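Local coordinates for activating signal cointegrator 1 complex subunit 2 (Homo sapiens, PDB 6YXQ), which binds polyubiquitin chains, recruits ASCC3 and ALKBH3 to sites of DNA damage, and takes part in rescuing stalled ribosomes, at residues K80-V85 and S148-I153; A262-F267 and H328-Q333; I334-I339 and I381-Q386. All blocks are in the same frame, centred on the assembly; numbering follows the deposited sequence.

Contact 1 of 3, residues K80-V85 and S148-I153; sequences KFWCQV and SAFGEI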
# COMPACT_ATOMS: atom_id res chain seq x y z
N LYS B 80 4.85 9.62 21.09
CA LYS B 80 3.62 8.86 21.24
C LYS B 80 3.26 8.07 19.99
O LYS B 80 2.66 6.99 20.10
CB LYS B 80 2.47 9.80 21.64
CG LYS B 80 2.83 10.70 22.83
CD LYS B 80 1.81 11.81 23.07
CE LYS B 80 2.48 13.15 23.43
NZ LYS B 80 3.23 13.19 24.71
N PHE B 81 3.63 8.56 18.81
CA PHE B 81 3.41 7.79 17.58
C PHE B 81 4.21 6.50 17.60
O PHE B 81 3.71 5.43 17.24
CB PHE B 81 3.78 8.63 16.35
CG PHE B 81 4.03 7.81 15.11
CD1 PHE B 81 2.97 7.36 14.34
CD2 PHE B 81 5.32 7.49 14.71
CE1 PHE B 81 3.19 6.61 13.19
CE2 PHE B 81 5.55 6.74 13.57
CZ PHE B 81 4.48 6.30 12.80
N TRP B 82 5.48 6.59 18.01
CA TRP B 82 6.32 5.40 18.04
C TRP B 82 5.85 4.43 19.12
O TRP B 82 5.86 3.21 18.91
CB TRP B 82 7.78 5.80 18.25
CG TRP B 82 8.49 6.06 16.96
CD1 TRP B 82 8.89 7.28 16.47
CD2 TRP B 82 8.88 5.09 15.99
NE1 TRP B 82 9.51 7.11 15.26
CE2 TRP B 82 9.52 5.78 14.94
CE3 TRP B 82 8.76 3.70 15.91
CZ2 TRP B 82 10.03 5.12 13.82
CZ3 TRP B 82 9.27 3.05 14.80
CH2 TRP B 82 9.90 3.76 13.77
N CYS B 83 5.43 4.95 20.28
CA CYS B 83 4.81 4.09 21.28
C CYS B 83 3.63 3.33 20.69
O CYS B 83 3.52 2.10 20.86
CB CYS B 83 4.34 4.93 22.48
SG CYS B 83 5.64 5.50 23.56
N GLN B 84 2.75 4.04 19.99
CA GLN B 84 1.57 3.40 19.41
C GLN B 84 1.98 2.31 18.43
O GLN B 84 1.50 1.17 18.52
CB GLN B 84 0.69 4.45 18.74
CG GLN B 84 -0.71 3.97 18.41
CD GLN B 84 -1.59 3.82 19.64
OE1 GLN B 84 -1.29 4.36 20.70
NE2 GLN B 84 -2.68 3.08 19.49
N VAL B 85 2.90 2.62 17.51
CA VAL B 85 3.24 1.65 16.46
C VAL B 85 3.94 0.43 17.05
O VAL B 85 3.78 -0.69 16.56
CB VAL B 85 4.10 2.30 15.35
CG1 VAL B 85 3.43 3.55 14.83
CG2 VAL B 85 5.51 2.59 15.83
N SER B 148 21.03 1.26 15.90
CA SER B 148 20.99 -0.16 16.28
C SER B 148 19.68 -0.53 16.96
O SER B 148 19.10 -1.59 16.69
CB SER B 148 22.19 -0.51 17.18
OG SER B 148 22.58 0.56 18.04
N ALA B 149 19.20 0.34 17.85
CA ALA B 149 17.91 0.12 18.49
C ALA B 149 16.76 0.25 17.49
O ALA B 149 15.74 -0.47 17.59
CB ALA B 149 17.74 1.11 19.63
N PHE B 150 16.90 1.15 16.52
CA PHE B 150 15.83 1.40 15.56
C PHE B 150 15.55 0.17 14.71
O PHE B 150 14.39 -0.25 14.57
CB PHE B 150 16.20 2.61 14.70
CG PHE B 150 15.43 2.73 13.42
CD1 PHE B 150 14.10 3.10 13.42
CD2 PHE B 150 16.06 2.49 12.20
CE1 PHE B 150 13.40 3.21 12.23
CE2 PHE B 150 15.37 2.60 11.01
CZ PHE B 150 14.03 2.97 11.02
N GLY B 151 16.59 -0.45 14.16
CA GLY B 151 16.39 -1.63 13.33
C GLY B 151 15.87 -2.81 14.11
O GLY B 151 15.09 -3.63 13.59
N GLU B 152 16.30 -2.94 15.37
CA GLU B 152 15.72 -3.94 16.26
C GLU B 152 14.22 -3.74 16.37
O GLU B 152 13.44 -4.68 16.17
CB GLU B 152 16.38 -3.88 17.63
CG GLU B 152 16.43 -5.21 18.37
CD GLU B 152 17.51 -5.23 19.44
OE1 GLU B 152 18.05 -6.33 19.72
OE2 GLU B 152 17.81 -4.16 20.00
N ILE B 153 13.79 -2.50 16.63
CA ILE B 153 12.35 -2.20 16.71
C ILE B 153 11.65 -2.61 15.41
O ILE B 153 10.61 -3.28 15.43
CB ILE B 153 12.13 -0.70 16.99
CG1 ILE B 153 12.39 -0.37 18.46
CG2 ILE B 153 10.73 -0.29 16.58
CD1 ILE B 153 12.58 1.11 18.70

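Contact 2 of 3, residues A262-F267 and H328-Q333; sequences AFLDIF and HIILNQ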
# COMPACT_ATOMS: atom_id res chain seq x y z
N ALA B 262 9.01 -4.41 -9.57
CA ALA B 262 8.92 -3.14 -8.85
C ALA B 262 9.85 -3.13 -7.65
O ALA B 262 10.51 -2.13 -7.37
CB ALA B 262 7.48 -2.88 -8.41
N PHE B 263 9.93 -4.26 -6.94
CA PHE B 263 10.84 -4.33 -5.81
C PHE B 263 12.28 -4.11 -6.24
O PHE B 263 13.02 -3.36 -5.60
CB PHE B 263 10.71 -5.67 -5.09
CG PHE B 263 11.72 -5.87 -4.01
CD1 PHE B 263 11.88 -4.93 -3.01
CD2 PHE B 263 12.53 -6.99 -4.01
CE1 PHE B 263 12.82 -5.10 -2.02
CE2 PHE B 263 13.48 -7.18 -3.02
CZ PHE B 263 13.62 -6.23 -2.02
N LEU B 264 12.69 -4.74 -7.35
CA LEU B 264 14.07 -4.57 -7.78
C LEU B 264 14.32 -3.22 -8.42
O LEU B 264 15.47 -2.76 -8.46
CB LEU B 264 14.47 -5.69 -8.74
CG LEU B 264 14.59 -7.05 -8.06
CD1 LEU B 264 14.94 -8.13 -9.07
CD2 LEU B 264 15.61 -7.02 -6.92
N ASP B 265 13.26 -2.57 -8.92
CA ASP B 265 13.39 -1.22 -9.44
C ASP B 265 13.62 -0.22 -8.31
O ASP B 265 14.39 0.73 -8.45
CB ASP B 265 12.14 -0.85 -10.25
CG ASP B 265 12.14 0.59 -10.74
OD1 ASP B 265 13.01 0.95 -11.57
OD2 ASP B 265 11.26 1.36 -10.30
N ILE B 266 12.96 -0.45 -7.17
CA ILE B 266 13.19 0.43 -6.02
C ILE B 266 14.52 0.12 -5.35
O ILE B 266 15.27 1.04 -4.99
CB ILE B 266 12.02 0.33 -5.03
CG1 ILE B 266 10.73 0.85 -5.68
CG2 ILE B 266 12.33 1.13 -3.77
CD1 ILE B 266 10.77 2.33 -6.00
N PHE B 267 14.84 -1.16 -5.17
CA PHE B 267 15.97 -1.60 -4.34
C PHE B 267 16.82 -2.62 -5.09
O PHE B 267 16.80 -3.82 -4.77
CB PHE B 267 15.46 -2.20 -3.03
CG PHE B 267 16.53 -2.46 -2.03
CD1 PHE B 267 17.30 -1.42 -1.52
CD2 PHE B 267 16.78 -3.75 -1.58
CE1 PHE B 267 18.29 -1.65 -0.58
CE2 PHE B 267 17.77 -3.99 -0.64
CZ PHE B 267 18.53 -2.94 -0.14
N HIS B 328 17.61 -8.41 -16.70
CA HIS B 328 18.64 -7.43 -17.01
C HIS B 328 19.05 -6.63 -15.79
O HIS B 328 20.22 -6.26 -15.66
CB HIS B 328 18.19 -6.49 -18.12
CG HIS B 328 19.28 -5.57 -18.57
ND1 HIS B 328 19.31 -4.24 -18.23
CD2 HIS B 328 20.39 -5.81 -19.31
CE1 HIS B 328 20.40 -3.69 -18.75
NE2 HIS B 328 21.07 -4.61 -19.41
N ILE B 329 18.11 -6.33 -14.88
CA ILE B 329 18.47 -5.59 -13.67
C ILE B 329 19.49 -6.38 -12.86
O ILE B 329 20.51 -5.83 -12.41
CB ILE B 329 17.21 -5.28 -12.84
CG1 ILE B 329 16.36 -4.21 -13.52
CG2 ILE B 329 17.57 -4.82 -11.45
CD1 ILE B 329 15.00 -4.03 -12.89
N ILE B 330 19.26 -7.69 -12.71
CA ILE B 330 20.19 -8.52 -11.96
C ILE B 330 21.55 -8.59 -12.66
O ILE B 330 22.61 -8.44 -12.03
CB ILE B 330 19.61 -9.93 -11.75
CG1 ILE B 330 18.29 -9.87 -10.98
CG2 ILE B 330 20.60 -10.79 -11.01
CD1 ILE B 330 17.61 -11.19 -10.85
N LEU B 331 21.52 -8.87 -13.97
CA LEU B 331 22.76 -8.93 -14.74
C LEU B 331 23.58 -7.66 -14.57
O LEU B 331 24.78 -7.71 -14.26
CB LEU B 331 22.43 -9.17 -16.21
CG LEU B 331 23.62 -9.47 -17.12
CD1 LEU B 331 24.21 -10.84 -16.80
CD2 LEU B 331 23.22 -9.38 -18.58
N ASN B 332 22.94 -6.51 -14.78
CA ASN B 332 23.64 -5.23 -14.66
C ASN B 332 24.22 -5.06 -13.26
O ASN B 332 25.42 -4.77 -13.11
CB ASN B 332 22.70 -4.08 -14.99
CG ASN B 332 23.38 -2.73 -14.90
OD1 ASN B 332 24.13 -2.34 -15.79
ND2 ASN B 332 23.14 -2.02 -13.80
N GLN B 333 23.40 -5.28 -12.23
CA GLN B 333 23.82 -5.00 -10.87
C GLN B 333 25.03 -5.84 -10.46
O GLN B 333 25.94 -5.34 -9.79
CB GLN B 333 22.67 -5.22 -9.89
CG GLN B 333 22.99 -4.86 -8.45
CD GLN B 333 22.98 -3.36 -8.20
OE1 GLN B 333 22.36 -2.60 -8.95
NE2 GLN B 333 23.66 -2.92 -7.15

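Contact 3 of 3, residues I334-I339 and I381-Q386; sequences ICLLPI and ISLLQQ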
# COMPACT_ATOMS: atom_id res chain seq x y z
N ILE B 334 25.07 -7.12 -10.86
CA ILE B 334 26.15 -7.97 -10.36
C ILE B 334 27.30 -8.16 -11.34
O ILE B 334 28.32 -8.75 -10.95
CB ILE B 334 25.61 -9.35 -9.92
CG1 ILE B 334 25.26 -10.20 -11.13
CG2 ILE B 334 24.41 -9.16 -9.02
CD1 ILE B 334 24.35 -11.34 -10.80
N CYS B 335 27.19 -7.68 -12.58
CA CYS B 335 28.30 -7.81 -13.52
C CYS B 335 28.64 -6.49 -14.19
O CYS B 335 29.79 -6.06 -14.20
CB CYS B 335 27.98 -8.83 -14.61
SG CYS B 335 27.72 -10.49 -14.04
N LEU B 336 27.63 -5.86 -14.79
CA LEU B 336 27.90 -4.72 -15.65
C LEU B 336 28.23 -3.49 -14.83
O LEU B 336 29.25 -2.83 -15.06
CB LEU B 336 26.71 -4.47 -16.57
CG LEU B 336 26.43 -5.58 -17.58
CD1 LEU B 336 25.24 -5.21 -18.44
CD2 LEU B 336 27.64 -5.80 -18.44
N LEU B 337 27.36 -3.16 -13.86
CA LEU B 337 27.61 -2.02 -12.99
C LEU B 337 28.93 -2.15 -12.24
O LEU B 337 29.69 -1.16 -12.20
CB LEU B 337 26.42 -1.84 -12.04
CG LEU B 337 26.55 -1.00 -10.76
CD1 LEU B 337 27.10 0.38 -11.03
CD2 LEU B 337 25.18 -0.91 -10.11
N PRO B 338 29.29 -3.29 -11.64
CA PRO B 338 30.60 -3.39 -10.97
C PRO B 338 31.78 -3.16 -11.90
O PRO B 338 32.83 -2.71 -11.44
CB PRO B 338 30.60 -4.82 -10.42
CG PRO B 338 29.18 -5.17 -10.27
CD PRO B 338 28.48 -4.50 -11.40
N ILE B 339 31.64 -3.48 -13.18
CA ILE B 339 32.73 -3.28 -14.13
C ILE B 339 32.90 -1.81 -14.47
O ILE B 339 34.02 -1.29 -14.53
CB ILE B 339 32.47 -4.12 -15.40
CG1 ILE B 339 32.76 -5.59 -15.14
CG2 ILE B 339 33.30 -3.62 -16.54
CD1 ILE B 339 32.32 -6.48 -16.28
N ILE B 381 28.09 -7.53 -24.28
CA ILE B 381 29.35 -8.24 -24.46
C ILE B 381 30.47 -7.26 -24.78
O ILE B 381 31.60 -7.41 -24.29
CB ILE B 381 29.20 -9.31 -25.56
CG1 ILE B 381 28.38 -10.49 -25.05
CG2 ILE B 381 30.56 -9.79 -26.04
CD1 ILE B 381 28.42 -11.69 -25.99
N SER B 382 30.18 -6.25 -25.59
CA SER B 382 31.21 -5.25 -25.89
C SER B 382 31.63 -4.48 -24.65
O SER B 382 32.76 -4.01 -24.59
CB SER B 382 30.72 -4.29 -26.97
OG SER B 382 29.40 -3.87 -26.72
N LEU B 383 30.76 -4.35 -23.65
CA LEU B 383 31.17 -3.73 -22.39
C LEU B 383 32.29 -4.52 -21.73
O LEU B 383 33.32 -3.96 -21.33
CB LEU B 383 29.98 -3.61 -21.44
CG LEU B 383 28.84 -2.70 -21.86
CD1 LEU B 383 27.77 -2.69 -20.79
CD2 LEU B 383 29.38 -1.31 -22.11
N LEU B 384 32.10 -5.84 -21.61
CA LEU B 384 33.16 -6.69 -21.08
C LEU B 384 34.41 -6.60 -21.93
O LEU B 384 35.53 -6.53 -21.41
CB LEU B 384 32.68 -8.13 -20.98
CG LEU B 384 31.22 -8.34 -20.60
CD1 LEU B 384 30.81 -9.74 -20.94
CD2 LEU B 384 31.00 -8.06 -19.13
N GLN B 385 34.25 -6.62 -23.26
CA GLN B 385 35.40 -6.60 -24.15
C GLN B 385 36.17 -5.29 -24.03
O GLN B 385 37.40 -5.28 -24.12
CB GLN B 385 34.96 -6.85 -25.59
CG GLN B 385 34.52 -8.28 -25.87
CD GLN B 385 34.05 -8.50 -27.31
OE1 GLN B 385 33.27 -7.71 -27.84
NE2 GLN B 385 34.52 -9.57 -27.94
N GLN B 386 35.46 -4.17 -23.84
CA GLN B 386 36.11 -2.88 -23.64
C GLN B 386 36.84 -2.83 -22.31
O GLN B 386 37.97 -2.32 -22.22
CB GLN B 386 35.09 -1.75 -23.70
CG GLN B 386 34.49 -1.43 -25.06
CD GLN B 386 33.28 -0.51 -24.95
OE1 GLN B 386 33.06 0.14 -23.92
NE2 GLN B 386 32.47 -0.46 -26.01

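Contact 1 of 3, residues K80-V85 and S148-I153
Trp82 bridges the gap between helices 78-87 and 147-156 in the mostly helical N-terminal part of the protein, reaching Phe150 and Ile153 on the far side. The backbones stay well apart, with 9.8 Å between Trp82 CA and Ile153 CA, and a long, flat indole suits a place where the backbones are so far apart. The more enclosed half of the contact is aromatic. Phe150 swings its CG anti to the backbone N (chi1 161°), which carries its ring toward the tryptophan although its CB does not point straight at the other helix. Both rings are buried: Met134 of helix 114-135 and Ile145 also pack on Trp82, while His137 and Asn186 and Gln190 of helix 177-190 pack on Phe150. The looser half lies at Ile153, a partly exposed residue whose branched side chain meets the indole obliquely; its CG2 sits 4.1 Å from Trp82 CZ3. Contact is purely apolar in both halves, so it depends on the fit of carbon surfaces. At the aromatic end the indole meets the rim of the phenyl group: Trp82 CH2 lies near the plane of the Phe150 ring, 3.9 Å from Phe150 CE1.

Contact 2 of 3, residues A262-F267 and H328-Q333
Leu264 and Ile329 mark the nearest approach of the two backbones, with 7.4 Å between Leu264 CA and Ile329 CA, where the end of helix 243-266 comes against helix 306-340. Both residues direct their CB across the gap. Ile329 holds CG2 anti to its backbone N, with CG1 beside that N (chi1 -72°), and it is the CG2 methyl that makes the contact, resting 4.2 Å from Leu264 CB. The same methyl also approaches the backbone carbonyl of Leu264. A branch at CB suits this close spacing, since it puts a methyl on the neighbouring helix without a long chain. This is helix-to-helix packing in a mostly helical fold, made where one helix is ending: Phe267 is the first residue to leave helical backbone angles, and the short helix 271-275 follows. Cys271 of that helix touches Leu264, Ile329 and Ile330 alike. Leu264, longer and forked at its end, reaches further along the interface, and its CD1 meets Ile330 CG1 at 4.2 Å. Ala262, whose CB points away from helix 306-340, packs instead on His178 of the ASCC3 chain, its small methyl fitting close to the partner protein.

Contact 3 of 3, residues I334-I339 and I381-Q386
Leu336 and Leu383 have nearly identical torsions, each with CG anti to its carbonyl carbon (chi1 -65° in both) and an extended second torsion, and this carries their terminal methyls into the gap between helices 306-340 and 377-387. There Leu336 CD2 meets Leu383 CD1 at 3.9 Å. The CD2 methyl of Leu336 is shared, for it also touches Leu384 CD2, 4.1 Å away. Leu384 CD2 in turn receives Ile339 CD1, the end of an isoleucine whose CB points directly at the other helix. In each of these three pairs the side chains cross at about a right angle, so methyl-bearing ends meet over short spans instead of lying alongside one another.

The segments run in roughly the same direction, crossing at 41° with their axes 10.6 Å apart at closest approach. That spacing suits leucine and isoleucine, which are long enough to reach across from both sides. The 334-339 segment is irregular: a wider pi-type turn covers 334-336, and the helix is kinked at Pro338, whose N has no hydrogen to give to the turn before. Proline itself removes that bond, and it sits near the C-terminal end of helix 306-340, just after the widened turn.

Helix 348-359 closes one flank, with Phe350 on Ile339 and Phe354 on Leu384, while Leu383 remains partly exposed. On the other side of helix 377-387, Ile381 turns away to pack on Thr396, Ile399 and Leu400 of helix 394-408, so that helix is held from two directions. Every atom that meets across the contact is an aliphatic carbon, which implies that the helices are joined by burial of hydrocarbon and by the fit of methyl groups, without directional bonds to set their angle.

Overall arrangement
The three contacts follow one another along the chain, each closing before the next opens. Contact 1 joins helices 78-87 and 147-156; its centre lies about 30 Å from that of contact 2 and about 42 Å from that of contact 3, and it touches neither. Contacts 2 and 3, with centres about 16 Å apart, are neighbours on the long helix 306-340, which packs first on helix 243-266 and then on helix 377-387. Their segments meet end to end, with a probable hydrogen bond from Leu337 N to Asn332 O. ASCC3 touches contact 2 alone of the three; the segments of contacts 1 and 3 are not touched by it.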